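Local coordinates for protein glutathione transferase o1 (Bombyx mori, PDB 3RBT) that belongs to the omega class of glutathione transferases and may conjugate glutathione to electrophiles or reduce dehydroascorbate, as members of that family generally do, at residues P21-K26 and E79-Q84; L42-A47 and H106-H111; R87-S92 and C96-E101; M178-V183 and Q213-D218. All coordinates share one frame; numbering follows the deposited sequence.

Interaction 1: residues P21-K26 and E79-Q84; sequences PALTDK and EIPTDQ
Leu23 and Pro81 bring the two backbones closest, with their CA atoms 6.5 Å apart. Residues 21-23 are extended, and the chain turns at Thr24 and Asp25 before strand 27-31. Residues 79-84 begin as the end of strand 77-80 and leave it at Pro81. Leu23 carries the contact through one methyl, CD1. Its CG lies beside the backbone N (chi1 -64°), and its CB points toward the strand end. Leu23 CD1 sits 3.4 Å from Glu79 O and 3.5 Å from Ile80 C, so it lies against the peptide backbone. The site is the end of an inner strand of the thioredoxin-like sheet: 77-80 runs antiparallel to both 27-31 and 87-89. Pro81 adds its ring, with CD 3.8 Å from Leu23 CD1. The Glu79 side chain meets the leucine through CG, 3.9 Å from Leu23 CD1. Its OE1 forms a salt bridge with Arg28 and a hydrogen bond with Tyr30. Leu23 N is hydrogen-bonded to Asp86 OD2, which ties the loop to the turn after residues 79-84.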
loop_
_atom_site.group_PDB
_atom_site.type_symbol
_atom_site.label_atom_id
_atom_site.label_comp_id
_atom_site.label_asym_id
_atom_site.label_seq_id
_atom_site.Cartn_x
_atom_site.Cartn_y
_atom_site.Cartn_z
ATOM N N PRO A 21 -17.865 -23.054 -11.258
ATOM C CA PRO A 21 -18.023 -22.708 -12.670
ATOM C C PRO A 21 -17.562 -21.282 -12.968
ATOM O O PRO A 21 -17.225 -20.529 -12.045
ATOM C CB PRO A 21 -19.535 -22.828 -12.884
ATOM C CG PRO A 21 -20.116 -22.508 -11.555
ATOM C CD PRO A 21 -19.164 -23.092 -10.557
ATOM N N ALA A 22 -17.544 -20.926 -14.250
ATOM C CA ALA A 22 -17.269 -19.559 -14.681
ATOM C C ALA A 22 -18.270 -18.587 -14.058
ATOM O O ALA A 22 -19.433 -18.938 -13.843
ATOM C CB ALA A 22 -17.318 -19.474 -16.207
ATOM N N LEU A 23 -17.820 -17.370 -13.767
ATOM C CA LEU A 23 -18.696 -16.354 -13.180
ATOM C C LEU A 23 -19.790 -15.929 -14.146
ATOM O O LEU A 23 -19.594 -15.922 -15.363
ATOM C CB LEU A 23 -17.899 -15.122 -12.756
ATOM C CG LEU A 23 -16.863 -15.304 -11.648
ATOM C CD1 LEU A 23 -15.970 -14.079 -11.630
ATOM C CD2 LEU A 23 -17.524 -15.550 -10.293
ATOM N N THR A 24 -20.948 -15.587 -13.596
ATOM C CA THR A 24 -22.008 -14.998 -14.395
ATOM C C THR A 24 -22.301 -13.587 -13.895
ATOM O O THR A 24 -21.624 -12.640 -14.283
ATOM C CB THR A 24 -23.286 -15.873 -14.420
ATOM O OG1 THR A 24 -23.725 -16.132 -13.079
ATOM C CG2 THR A 24 -23.015 -17.198 -15.129
ATOM N N ASP A 25 -23.282 -13.464 -13.005
ATOM C CA ASP A 25 -23.785 -12.162 -12.571
ATOM C C ASP A 25 -23.237 -11.729 -11.213
ATOM O O ASP A 25 -23.453 -10.585 -10.794
ATOM C CB ASP A 25 -25.324 -12.184 -12.537
ATOM C CG ASP A 25 -25.872 -13.115 -11.457
ATOM O OD1 ASP A 25 -25.371 -14.255 -11.328
ATOM O OD2 ASP A 25 -26.806 -12.704 -10.731
ATOM N N LYS A 26 -22.542 -12.638 -10.528
ATOM C CA LYS A 26 -22.001 -12.367 -9.193
ATOM C C LYS A 26 -20.480 -12.402 -9.173
ATOM O O LYS A 26 -19.850 -13.162 -9.916
ATOM C CB LYS A 26 -22.541 -13.369 -8.161
ATOM C CG LYS A 26 -24.066 -13.438 -8.075
ATOM C CD LYS A 26 -24.558 -14.355 -6.947
ATOM C CE LYS A 26 -24.335 -15.835 -7.241
ATOM N NZ LYS A 26 -24.987 -16.325 -8.515
ATOM N N GLU A 79 -12.546 -12.930 -7.200
ATOM C CA GLU A 79 -12.552 -13.348 -8.597
ATOM C C GLU A 79 -13.613 -12.537 -9.319
ATOM O O GLU A 79 -14.754 -12.461 -8.867
ATOM C CB GLU A 79 -12.822 -14.850 -8.734
ATOM C CG GLU A 79 -12.627 -15.401 -10.158
ATOM C CD GLU A 79 -12.774 -16.917 -10.245
ATOM O OE1 GLU A 79 -13.595 -17.490 -9.501
ATOM O OE2 GLU A 79 -12.070 -17.538 -11.063
ATOM N N ILE A 80 -13.223 -11.943 -10.447
ATOM C CA ILE A 80 -14.057 -10.986 -11.165
ATOM C C ILE A 80 -14.085 -11.351 -12.653
ATOM O O ILE A 80 -13.162 -11.999 -13.144
ATOM C CB ILE A 80 -13.544 -9.526 -10.969
ATOM C CG1 ILE A 80 -12.082 -9.381 -11.426
ATOM C CG2 ILE A 80 -13.669 -9.091 -9.498
ATOM C CD1 ILE A 80 -11.669 -7.951 -11.715
ATOM N N PRO A 81 -15.163 -10.975 -13.367
ATOM C CA PRO A 81 -15.129 -11.135 -14.822
ATOM C C PRO A 81 -14.265 -10.043 -15.430
ATOM O O PRO A 81 -14.257 -8.915 -14.929
ATOM C CB PRO A 81 -16.590 -10.941 -15.249
ATOM C CG PRO A 81 -17.399 -10.922 -13.998
ATOM C CD PRO A 81 -16.487 -10.551 -12.879
ATOM N N THR A 82 -13.510 -10.384 -16.469
ATOM C CA THR A 82 -12.785 -9.378 -17.237
ATOM C C THR A 82 -13.034 -9.621 -18.721
ATOM O O THR A 82 -13.704 -10.592 -19.082
ATOM C CB THR A 82 -11.255 -9.378 -16.950
ATOM O OG1 THR A 82 -10.633 -10.481 -17.617
ATOM C CG2 THR A 82 -10.956 -9.439 -15.439
ATOM N N ASP A 83 -12.487 -8.745 -19.565
ATOM C CA ASP A 83 -12.575 -8.884 -21.024
ATOM C C ASP A 83 -11.914 -10.161 -21.531
ATOM O O ASP A 83 -12.311 -10.705 -22.567
ATOM C CB ASP A 83 -11.922 -7.685 -21.715
ATOM C CG ASP A 83 -12.789 -6.443 -21.686
ATOM O OD1 ASP A 83 -14.029 -6.566 -21.542
ATOM O OD2 ASP A 83 -12.224 -5.333 -21.813
ATOM N N GLN A 84 -10.901 -10.618 -20.797
ATOM C CA GLN A 84 -10.096 -11.764 -21.182
ATOM C C GLN A 84 -10.416 -13.011 -20.346
ATOM O O GLN A 84 -9.714 -14.021 -20.429
ATOM C CB GLN A 84 -8.603 -11.402 -21.097
ATOM C CG GLN A 84 -8.111 -10.508 -22.254
ATOM C CD GLN A 84 -6.641 -10.104 -22.127
ATOM O OE1 GLN A 84 -6.256 -9.399 -21.193
ATOM N NE2 GLN A 84 -5.820 -10.541 -23.079
#

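Interaction 2: residues L42-A47 and H106-H111; sequences LLVLEA and HTLHSH
Leu108 reaches from the linker after helix 92-102 to one side of helix 36-47, the first helix of the thioredoxin-like domain. Leu108 has CG beside its backbone N (chi1 -70°), and both its methyls take part. CD1 lies 3.8 Å from Val44 CG1, and the two side chains cross obliquely. The Val44 branch that touches is the one opposite its backbone N (chi1 173°). Its other branch, CG2, packs on Cys96 of helix 92-102. One turn on, Ala47 CB is 4.1 Å from Leu108 CD2 and equally far from CD1, so it faces the fork of the leucine. Asp100 receives a hydrogen bond from Leu108 N, and Leu108 also touches Met174 of helix 174-186. The linker residue is thus set between helices of both domains. His106 has a left-handed backbone conformation, with phi and psi both near 54°, and its CB points toward the helix. The imidazole lies oblique to the carbonyl of Ala47, and His106 CB is 3.7 Å from Ala47 O.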
loop_
_atom_site.group_PDB
_atom_site.type_symbol
_atom_site.label_atom_id
_atom_site.label_comp_id
_atom_site.label_asym_id
_atom_site.label_seq_id
_atom_site.Cartn_x
_atom_site.Cartn_y
_atom_site.Cartn_z
ATOM N N LEU A 42 -15.806 -8.296 2.531
ATOM C CA LEU A 42 -17.248 -8.537 2.705
ATOM C C LEU A 42 -18.015 -7.251 3.045
ATOM O O LEU A 42 -19.099 -7.021 2.523
ATOM C CB LEU A 42 -17.526 -9.624 3.761
ATOM C CG LEU A 42 -17.168 -11.068 3.376
ATOM C CD1 LEU A 42 -17.204 -11.990 4.603
ATOM C CD2 LEU A 42 -18.095 -11.594 2.273
ATOM N N LEU A 43 -17.447 -6.430 3.921
ATOM C CA LEU A 43 -18.060 -5.146 4.296
ATOM C C LEU A 43 -18.245 -4.200 3.101
ATOM O O LEU A 43 -19.321 -3.624 2.917
ATOM C CB LEU A 43 -17.233 -4.452 5.384
ATOM C CG LEU A 43 -17.192 -5.148 6.746
ATOM C CD1 LEU A 43 -16.215 -4.426 7.703
ATOM C CD2 LEU A 43 -18.587 -5.333 7.367
ATOM N N VAL A 44 -17.187 -4.059 2.301
ATOM C CA VAL A 44 -17.191 -3.187 1.121
ATOM C C VAL A 44 -18.189 -3.660 0.066
ATOM O O VAL A 44 -19.008 -2.869 -0.418
ATOM C CB VAL A 44 -15.756 -3.022 0.543
ATOM C CG1 VAL A 44 -15.770 -2.263 -0.796
ATOM C CG2 VAL A 44 -14.884 -2.293 1.558
ATOM N N LEU A 45 -18.141 -4.946 -0.271
ATOM C CA LEU A 45 -19.108 -5.538 -1.208
ATOM C C LEU A 45 -20.548 -5.245 -0.809
ATOM O O LEU A 45 -21.391 -4.898 -1.649
ATOM C CB LEU A 45 -18.919 -7.052 -1.282
ATOM C CG LEU A 45 -17.720 -7.590 -2.065
ATOM C CD1 LEU A 45 -17.394 -8.983 -1.566
ATOM C CD2 LEU A 45 -18.011 -7.601 -3.573
ATOM N N GLU A 46 -20.823 -5.399 0.480
ATOM C CA GLU A 46 -22.157 -5.180 1.021
ATOM C C GLU A 46 -22.495 -3.683 0.962
ATOM O O GLU A 46 -23.559 -3.305 0.476
ATOM C CB GLU A 46 -22.229 -5.730 2.455
ATOM C CG GLU A 46 -23.629 -6.114 2.937
ATOM C CD GLU A 46 -24.148 -7.417 2.341
ATOM O OE1 GLU A 46 -23.493 -8.469 2.475
ATOM O OE2 GLU A 46 -25.232 -7.390 1.743
ATOM N N ALA A 47 -21.563 -2.834 1.402
ATOM C CA ALA A 47 -21.741 -1.374 1.335
ATOM C C ALA A 47 -22.042 -0.893 -0.083
ATOM O O ALA A 47 -22.865 -0.003 -0.279
ATOM C CB ALA A 47 -20.519 -0.657 1.883
ATOM N N HIS A 106 -22.755 4.326 -4.582
ATOM C CA HIS A 106 -22.372 4.121 -3.177
ATOM C C HIS A 106 -20.858 4.222 -2.942
ATOM O O HIS A 106 -20.248 3.321 -2.359
ATOM C CB HIS A 106 -22.903 2.779 -2.666
ATOM C CG HIS A 106 -24.278 2.451 -3.160
ATOM N ND1 HIS A 106 -25.389 3.182 -2.799
ATOM C CD2 HIS A 106 -24.719 1.480 -3.995
ATOM C CE1 HIS A 106 -26.458 2.673 -3.386
ATOM N NE2 HIS A 106 -26.079 1.636 -4.112
ATOM N N THR A 107 -20.273 5.327 -3.395
ATOM C CA THR A 107 -18.830 5.556 -3.292
ATOM C C THR A 107 -18.395 5.674 -1.824
ATOM O O THR A 107 -19.130 6.213 -0.985
ATOM C CB THR A 107 -18.391 6.788 -4.145
ATOM O OG1 THR A 107 -17.010 7.086 -3.896
ATOM C CG2 THR A 107 -19.204 7.998 -3.798
ATOM N N LEU A 108 -17.220 5.136 -1.522
ATOM C CA LEU A 108 -16.770 5.001 -0.142
ATOM C C LEU A 108 -15.613 5.928 0.183
ATOM O O LEU A 108 -15.569 6.484 1.279
ATOM C CB LEU A 108 -16.416 3.540 0.201
ATOM C CG LEU A 108 -17.619 2.582 0.278
ATOM C CD1 LEU A 108 -17.163 1.134 0.297
ATOM C CD2 LEU A 108 -18.532 2.893 1.481
ATOM N N HIS A 109 -14.674 6.065 -0.755
ATOM C CA HIS A 109 -13.571 7.013 -0.608
ATOM C C HIS A 109 -14.090 8.443 -0.698
ATOM O O HIS A 109 -15.116 8.718 -1.342
ATOM C CB HIS A 109 -12.482 6.795 -1.672
ATOM C CG HIS A 109 -11.487 5.733 -1.316
ATOM N ND1 HIS A 109 -10.577 5.877 -0.290
ATOM C CD2 HIS A 109 -11.259 4.508 -1.849
ATOM C CE1 HIS A 109 -9.829 4.792 -0.211
ATOM N NE2 HIS A 109 -10.222 3.946 -1.146
ATOM N N SER A 110 -13.395 9.348 -0.023
ATOM C CA SER A 110 -13.668 10.771 -0.155
ATOM C C SER A 110 -13.480 11.206 -1.603
ATOM O O SER A 110 -12.601 10.698 -2.303
ATOM C CB SER A 110 -12.703 11.557 0.728
ATOM O OG SER A 110 -12.782 12.939 0.468
ATOM N N HIS A 111 -14.296 12.163 -2.028
ATOM C CA HIS A 111 -14.151 12.839 -3.320
ATOM C C HIS A 111 -12.943 13.788 -3.320
ATOM O O HIS A 111 -12.490 14.231 -4.373
ATOM C CB HIS A 111 -15.425 13.646 -3.622
ATOM C CG HIS A 111 -15.571 14.875 -2.780
ATOM N ND1 HIS A 111 -15.927 14.829 -1.448
ATOM C CD2 HIS A 111 -15.386 16.185 -3.073
ATOM C CE1 HIS A 111 -15.967 16.056 -0.961
ATOM N NE2 HIS A 111 -15.637 16.897 -1.925
#

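Interaction 3: residues R87-S92 and C96-E101; sequences RFLFES and CDYLDE
Leu89 lays its CD1 methyl over one face of the Tyr98 ring, a CH-pi contact with 3.8 Å from CD1 to the ring centroid. The methyl stands 22° off the ring normal and is offset toward the rim. It is equally near Tyr98 CG and CD2, at 3.6 Å from each. The two side chains cross at about a right angle. Tyr98 has its CG turned away from the backbone N (chi1 165°), which directs the ring from helix 92-102 toward strand 87-89. An alanine in place of Tyr98 would probably leave Leu89 CD1 without its aromatic platform and open a gap between strand and helix. The same ring packs on Ile80 of strand 77-80 and on Pro113 of the second subunit, so the contact is part of the dimer interface, where Asp97 also forms a salt bridge with Arg120 of that subunit.

In the first turn of helix 92-102, Cys96 N donates to Ser92 O at 2.9 Å, with an N-H...O angle of 158°. Glu91, the N-cap residue, has a positive phi and with Ser92 matches the Glu/Gln-Ser motif of glutathione transferases, which normally meets the gamma-glutamyl part of glutathione; such a role here is only inferred. Leu89 thus joins strand to helix by apolar contact, while Ser92 O and OG, on a buried residue, are satisfied by Cys96 N and Arg40 of helix 36-47.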
loop_
_atom_site.group_PDB
_atom_site.type_symbol
_atom_site.label_atom_id
_atom_site.label_comp_id
_atom_site.label_asym_id
_atom_site.label_seq_id
_atom_site.Cartn_x
_atom_site.Cartn_y
_atom_site.Cartn_z
ATOM N N ARG A 87 -10.698 -13.489 -13.530
ATOM C CA ARG A 87 -9.385 -13.211 -12.956
ATOM C C ARG A 87 -9.413 -13.098 -11.439
ATOM O O ARG A 87 -10.368 -12.574 -10.849
ATOM C CB ARG A 87 -8.779 -11.932 -13.558
ATOM C CG ARG A 87 -8.420 -12.013 -15.044
ATOM C CD ARG A 87 -7.351 -13.059 -15.360
ATOM N NE ARG A 87 -7.161 -13.179 -16.803
ATOM C CZ ARG A 87 -7.688 -14.141 -17.564
ATOM N NH1 ARG A 87 -8.430 -15.101 -17.025
ATOM N NH2 ARG A 87 -7.465 -14.154 -18.875
ATOM N N PHE A 88 -8.345 -13.591 -10.826
ATOM C CA PHE A 88 -8.107 -13.400 -9.410
ATOM C C PHE A 88 -7.583 -11.984 -9.159
ATOM O O PHE A 88 -6.720 -11.488 -9.887
ATOM C CB PHE A 88 -7.078 -14.420 -8.915
ATOM C CG PHE A 88 -7.650 -15.778 -8.569
ATOM C CD1 PHE A 88 -6.936 -16.634 -7.720
ATOM C CD2 PHE A 88 -8.878 -16.204 -9.071
ATOM C CE1 PHE A 88 -7.425 -17.896 -7.390
ATOM C CE2 PHE A 88 -9.383 -17.455 -8.741
ATOM C CZ PHE A 88 -8.653 -18.312 -7.900
ATOM N N LEU A 89 -8.137 -11.332 -8.145
ATOM C CA LEU A 89 -7.592 -10.079 -7.628
ATOM C C LEU A 89 -7.160 -10.306 -6.191
ATOM O O LEU A 89 -7.901 -10.904 -5.412
ATOM C CB LEU A 89 -8.623 -8.950 -7.686
ATOM C CG LEU A 89 -8.668 -8.040 -8.924
ATOM C CD1 LEU A 89 -9.661 -6.887 -8.703
ATOM C CD2 LEU A 89 -7.307 -7.481 -9.240
ATOM N N PHE A 90 -5.961 -9.827 -5.862
ATOM C CA PHE A 90 -5.350 -10.048 -4.557
ATOM C C PHE A 90 -5.210 -8.750 -3.766
ATOM O O PHE A 90 -5.294 -7.654 -4.336
ATOM C CB PHE A 90 -3.954 -10.687 -4.716
ATOM C CG PHE A 90 -3.949 -11.999 -5.458
ATOM C CD1 PHE A 90 -3.449 -12.078 -6.754
ATOM C CD2 PHE A 90 -4.423 -13.160 -4.854
ATOM C CE1 PHE A 90 -3.429 -13.288 -7.444
ATOM C CE2 PHE A 90 -4.417 -14.381 -5.539
ATOM C CZ PHE A 90 -3.913 -14.444 -6.831
ATOM N N GLU A 91 -4.967 -8.906 -2.460
ATOM C CA GLU A 91 -4.661 -7.819 -1.513
ATOM C C GLU A 91 -5.881 -6.952 -1.184
ATOM O O GLU A 91 -6.417 -6.265 -2.065
ATOM C CB GLU A 91 -3.467 -6.975 -1.982
ATOM C CG GLU A 91 -2.155 -7.752 -2.067
ATOM C CD GLU A 91 -0.939 -6.859 -2.184
ATOM O OE1 GLU A 91 -1.049 -5.653 -1.866
ATOM O OE2 GLU A 91 0.144 -7.366 -2.591
ATOM N N SER A 92 -6.310 -6.991 0.081
ATOM C CA SER A 92 -7.617 -6.438 0.490
ATOM C C SER A 92 -7.793 -4.959 0.152
ATOM O O SER A 92 -8.872 -4.544 -0.254
ATOM C CB SER A 92 -7.878 -6.666 1.993
ATOM O OG SER A 92 -6.967 -5.921 2.787
ATOM N N CYS A 96 -10.594 -3.689 -2.442
ATOM C CA CYS A 96 -11.626 -2.766 -2.022
ATOM C C CYS A 96 -11.601 -1.492 -2.854
ATOM O O CYS A 96 -12.661 -0.948 -3.159
ATOM C CB CYS A 96 -11.485 -2.441 -0.530
ATOM S SG CYS A 96 -11.909 -3.823 0.579
ATOM N N ASP A 97 -10.399 -1.028 -3.214
ATOM C CA ASP A 97 -10.242 0.157 -4.061
ATOM C C ASP A 97 -10.717 -0.108 -5.491
ATOM O O ASP A 97 -11.365 0.751 -6.102
ATOM C CB ASP A 97 -8.795 0.686 -4.046
ATOM C CG ASP A 97 -8.419 1.339 -2.704
ATOM O OD1 ASP A 97 -9.315 1.582 -1.867
ATOM O OD2 ASP A 97 -7.226 1.631 -2.494
ATOM N N TYR A 98 -10.419 -1.308 -5.995
ATOM C CA TYR A 98 -10.952 -1.750 -7.285
ATOM C C TYR A 98 -12.479 -1.630 -7.283
ATOM O O TYR A 98 -13.055 -1.041 -8.182
ATOM C CB TYR A 98 -10.538 -3.198 -7.611
ATOM C CG TYR A 98 -11.362 -3.758 -8.740
ATOM C CD1 TYR A 98 -11.086 -3.407 -10.060
ATOM C CD2 TYR A 98 -12.461 -4.581 -8.489
ATOM C CE1 TYR A 98 -11.861 -3.892 -11.104
ATOM C CE2 TYR A 98 -13.242 -5.066 -9.533
ATOM C CZ TYR A 98 -12.941 -4.715 -10.832
ATOM O OH TYR A 98 -13.713 -5.187 -11.878
ATOM N N LEU A 99 -13.113 -2.190 -6.255
ATOM C CA LEU A 99 -14.570 -2.172 -6.122
ATOM C C LEU A 99 -15.124 -0.757 -6.056
ATOM O O LEU A 99 -16.157 -0.475 -6.658
ATOM C CB LEU A 99 -15.016 -2.967 -4.889
ATOM C CG LEU A 99 -14.687 -4.471 -4.931
ATOM C CD1 LEU A 99 -14.999 -5.125 -3.591
ATOM C CD2 LEU A 99 -15.457 -5.152 -6.076
ATOM N N ASP A 100 -14.434 0.132 -5.340
ATOM C CA ASP A 100 -14.907 1.510 -5.208
ATOM C C ASP A 100 -14.805 2.328 -6.499
ATOM O O ASP A 100 -15.614 3.242 -6.720
ATOM C CB ASP A 100 -14.227 2.251 -4.053
ATOM C CG ASP A 100 -15.081 3.382 -3.518
ATOM O OD1 ASP A 100 -16.304 3.197 -3.405
ATOM O OD2 ASP A 100 -14.544 4.450 -3.193
ATOM N N GLU A 101 -13.825 1.992 -7.332
ATOM C CA GLU A 101 -13.628 2.595 -8.662
ATOM C C GLU A 101 -14.525 1.981 -9.742
ATOM O O GLU A 101 -15.106 2.689 -10.560
ATOM C CB GLU A 101 -12.172 2.411 -9.104
ATOM C CG GLU A 101 -11.167 3.254 -8.375
ATOM C CD GLU A 101 -9.725 2.966 -8.763
ATOM O OE1 GLU A 101 -8.832 3.552 -8.130
ATOM O OE2 GLU A 101 -9.459 2.159 -9.678
#

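Interaction 4: residues M178-V183 and Q213-D218; sequences MVWPWV and QMQLDD
Trp180 has CG turned away from its backbone N (chi1 -173°), which carries the indole across to Met214. Met214 bends at chi2 and chi3 (-66° and -69°) and folds back alongside the ring. The two side chains run past each other in opposite directions. Met214 CB sits over one face of the six-membered ring, 3.6 Å from its centroid, a CH-pi contact. It comes within 3.5 Å of Trp180 CZ3. Met214 CE reaches back to the root of the indole, 4.0 Å from Trp180 CB. Met214 SD is farther off and oblique, 5.4 Å from the ring centroid, a Met-aromatic contact. The pair joins helices 174-186 and 205-216 in the all-helical C-terminal domain of the glutathione transferase fold. Gln215 meets the ring at its edge, where its CG is 3.8 Å from Trp180 CZ2. Trp180 NE1 is hydrogen-bonded to Glu184 one turn on, which helps to hold the rotation of the indole. Trp210 also packs edge-to-face with it. An alanine here would remove the indole and is likely to open a gap beside Met214 and to leave Glu184 without its NE1 partner. Met214 also packs on Tyr166, and Gln215 on Tyr187.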
loop_
_atom_site.group_PDB
_atom_site.type_symbol
_atom_site.label_atom_id
_atom_site.label_comp_id
_atom_site.label_asym_id
_atom_site.label_seq_id
_atom_site.Cartn_x
_atom_site.Cartn_y
_atom_site.Cartn_z
ATOM N N MET A 178 -12.623 -0.369 6.430
ATOM C CA MET A 178 -11.274 -0.950 6.353
ATOM C C MET A 178 -10.742 -1.327 7.735
ATOM O O MET A 178 -10.048 -2.324 7.898
ATOM C CB MET A 178 -10.284 0.020 5.681
ATOM C CG MET A 178 -10.455 0.192 4.154
ATOM S SD MET A 178 -10.627 -1.345 3.227
ATOM C CE MET A 178 -8.931 -1.792 2.947
ATOM N N VAL A 179 -11.095 -0.517 8.720
ATOM C CA VAL A 179 -10.579 -0.601 10.074
ATOM C C VAL A 179 -11.437 -1.521 10.964
ATOM O O VAL A 179 -10.926 -2.156 11.904
ATOM C CB VAL A 179 -10.492 0.854 10.631
ATOM C CG1 VAL A 179 -10.942 0.974 12.035
ATOM C CG2 VAL A 179 -9.093 1.447 10.395
ATOM N N TRP A 180 -12.724 -1.616 10.641
ATOM C CA TRP A 180 -13.691 -2.293 11.502
ATOM C C TRP A 180 -13.379 -3.748 11.890
ATOM O O TRP A 180 -13.513 -4.094 13.063
ATOM C CB TRP A 180 -15.123 -2.192 10.955
ATOM C CG TRP A 180 -16.106 -2.750 11.948
ATOM C CD1 TRP A 180 -16.847 -3.880 11.824
ATOM C CD2 TRP A 180 -16.395 -2.219 13.251
ATOM N NE1 TRP A 180 -17.601 -4.084 12.963
ATOM C CE2 TRP A 180 -17.333 -3.076 13.854
ATOM C CE3 TRP A 180 -15.939 -1.101 13.967
ATOM C CZ2 TRP A 180 -17.852 -2.837 15.135
ATOM C CZ3 TRP A 180 -16.436 -0.876 15.241
ATOM C CH2 TRP A 180 -17.382 -1.740 15.814
ATOM N N PRO A 181 -12.989 -4.604 10.922
ATOM C CA PRO A 181 -12.832 -6.009 11.293
ATOM C C PRO A 181 -11.972 -6.242 12.546
ATOM O O PRO A 181 -12.361 -7.033 13.401
ATOM C CB PRO A 181 -12.188 -6.625 10.041
ATOM C CG PRO A 181 -12.761 -5.817 8.944
ATOM C CD PRO A 181 -12.738 -4.414 9.479
ATOM N N TRP A 182 -10.850 -5.538 12.666
ATOM C CA TRP A 182 -9.984 -5.680 13.832
ATOM C C TRP A 182 -10.604 -5.072 15.084
ATOM O O TRP A 182 -10.501 -5.652 16.163
ATOM C CB TRP A 182 -8.578 -5.132 13.555
ATOM C CG TRP A 182 -7.883 -6.000 12.548
ATOM C CD1 TRP A 182 -7.050 -7.065 12.806
ATOM C CD2 TRP A 182 -7.994 -5.913 11.125
ATOM N NE1 TRP A 182 -6.631 -7.629 11.625
ATOM C CE2 TRP A 182 -7.199 -6.944 10.579
ATOM C CE3 TRP A 182 -8.682 -5.054 10.254
ATOM C CZ2 TRP A 182 -7.069 -7.136 9.198
ATOM C CZ3 TRP A 182 -8.556 -5.251 8.886
ATOM C CH2 TRP A 182 -7.760 -6.288 8.373
ATOM N N VAL A 183 -11.280 -3.933 14.930
ATOM C CA VAL A 183 -11.971 -3.303 16.054
ATOM C C VAL A 183 -13.061 -4.221 16.645
ATOM O O VAL A 183 -13.165 -4.370 17.862
ATOM C CB VAL A 183 -12.514 -1.900 15.681
ATOM C CG1 VAL A 183 -13.327 -1.304 16.825
ATOM C CG2 VAL A 183 -11.358 -0.972 15.336
ATOM N N GLN A 213 -21.726 2.985 17.449
ATOM C CA GLN A 213 -22.476 3.349 16.254
ATOM C C GLN A 213 -22.228 2.382 15.096
ATOM O O GLN A 213 -23.163 2.009 14.396
ATOM C CB GLN A 213 -22.163 4.794 15.842
ATOM C CG GLN A 213 -22.799 5.843 16.760
ATOM C CD GLN A 213 -24.311 5.857 16.663
ATOM O OE1 GLN A 213 -24.877 5.924 15.566
ATOM N NE2 GLN A 213 -24.979 5.797 17.811
ATOM N N MET A 214 -20.974 1.969 14.907
ATOM C CA MET A 214 -20.641 0.991 13.871
ATOM C C MET A 214 -21.377 -0.323 14.112
ATOM O O MET A 214 -21.825 -0.952 13.167
ATOM C CB MET A 214 -19.134 0.731 13.811
ATOM C CG MET A 214 -18.308 1.840 13.177
ATOM S SD MET A 214 -18.605 2.121 11.415
ATOM C CE MET A 214 -17.910 0.628 10.691
ATOM N N GLN A 215 -21.511 -0.728 15.375
ATOM C CA GLN A 215 -22.220 -1.976 15.697
ATOM C C GLN A 215 -23.689 -1.991 15.248
ATOM O O GLN A 215 -24.259 -3.060 15.007
ATOM C CB GLN A 215 -22.110 -2.300 17.187
ATOM C CG GLN A 215 -20.725 -2.809 17.594
ATOM C CD GLN A 215 -20.606 -3.022 19.086
ATOM O OE1 GLN A 215 -19.949 -2.247 19.781
ATOM N NE2 GLN A 215 -21.267 -4.067 19.595
ATOM N N LEU A 216 -24.286 -0.807 15.119
ATOM C CA LEU A 216 -25.680 -0.683 14.703
ATOM C C LEU A 216 -25.865 -0.620 13.188
ATOM O O LEU A 216 -26.991 -0.739 12.698
ATOM C CB LEU A 216 -26.338 0.532 15.377
ATOM C CG LEU A 216 -26.313 0.581 16.912
ATOM C CD1 LEU A 216 -26.960 1.863 17.437
ATOM C CD2 LEU A 216 -26.990 -0.646 17.513
ATOM N N ASP A 217 -24.761 -0.452 12.458
ATOM C CA ASP A 217 -24.767 -0.353 10.992
ATOM C C ASP A 217 -25.219 -1.677 10.369
ATOM O O ASP A 217 -24.703 -2.745 10.712
ATOM C CB ASP A 217 -23.363 0.033 10.499
ATOM C CG ASP A 217 -23.344 0.532 9.062
ATOM O OD1 ASP A 217 -24.028 1.536 8.745
ATOM O OD2 ASP A 217 -22.614 -0.061 8.248
ATOM N N ASP A 218 -26.187 -1.596 9.457
ATOM C CA ASP A 218 -26.777 -2.778 8.813
ATOM C C ASP A 218 -25.771 -3.670 8.094
ATOM O O ASP A 218 -25.892 -4.899 8.109
ATOM C CB ASP A 218 -27.877 -2.357 7.842
ATOM C CG ASP A 218 -29.027 -1.666 8.541
ATOM O OD1 ASP A 218 -30.023 -2.352 8.877
ATOM O OD2 ASP A 218 -28.913 -0.445 8.781
#

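Interactions 1 and 3 share the sheet of the N-terminal domain, with centres about 14 Å apart. They meet where strands 77-80 and 87-89 pair, at Ile80 O and Arg87 N, and both touch the second subunit. Interaction 2 is centred about 12 Å from interaction 3. Its segments lie on either side of interaction 3 in the chain, and Asp97 and Asp100 of interaction 3 hydrogen-bond to its His109 and Leu108. Interaction 4 comes last, in the C-terminal domain, about 13 Å from interaction 2 between centres. Leu43 on Pro181 and Cys96 on Met178 link it to interactions 2 and 3. The contacts thus join the sheet, through helices 92-102 and 36-47, to the helical domain.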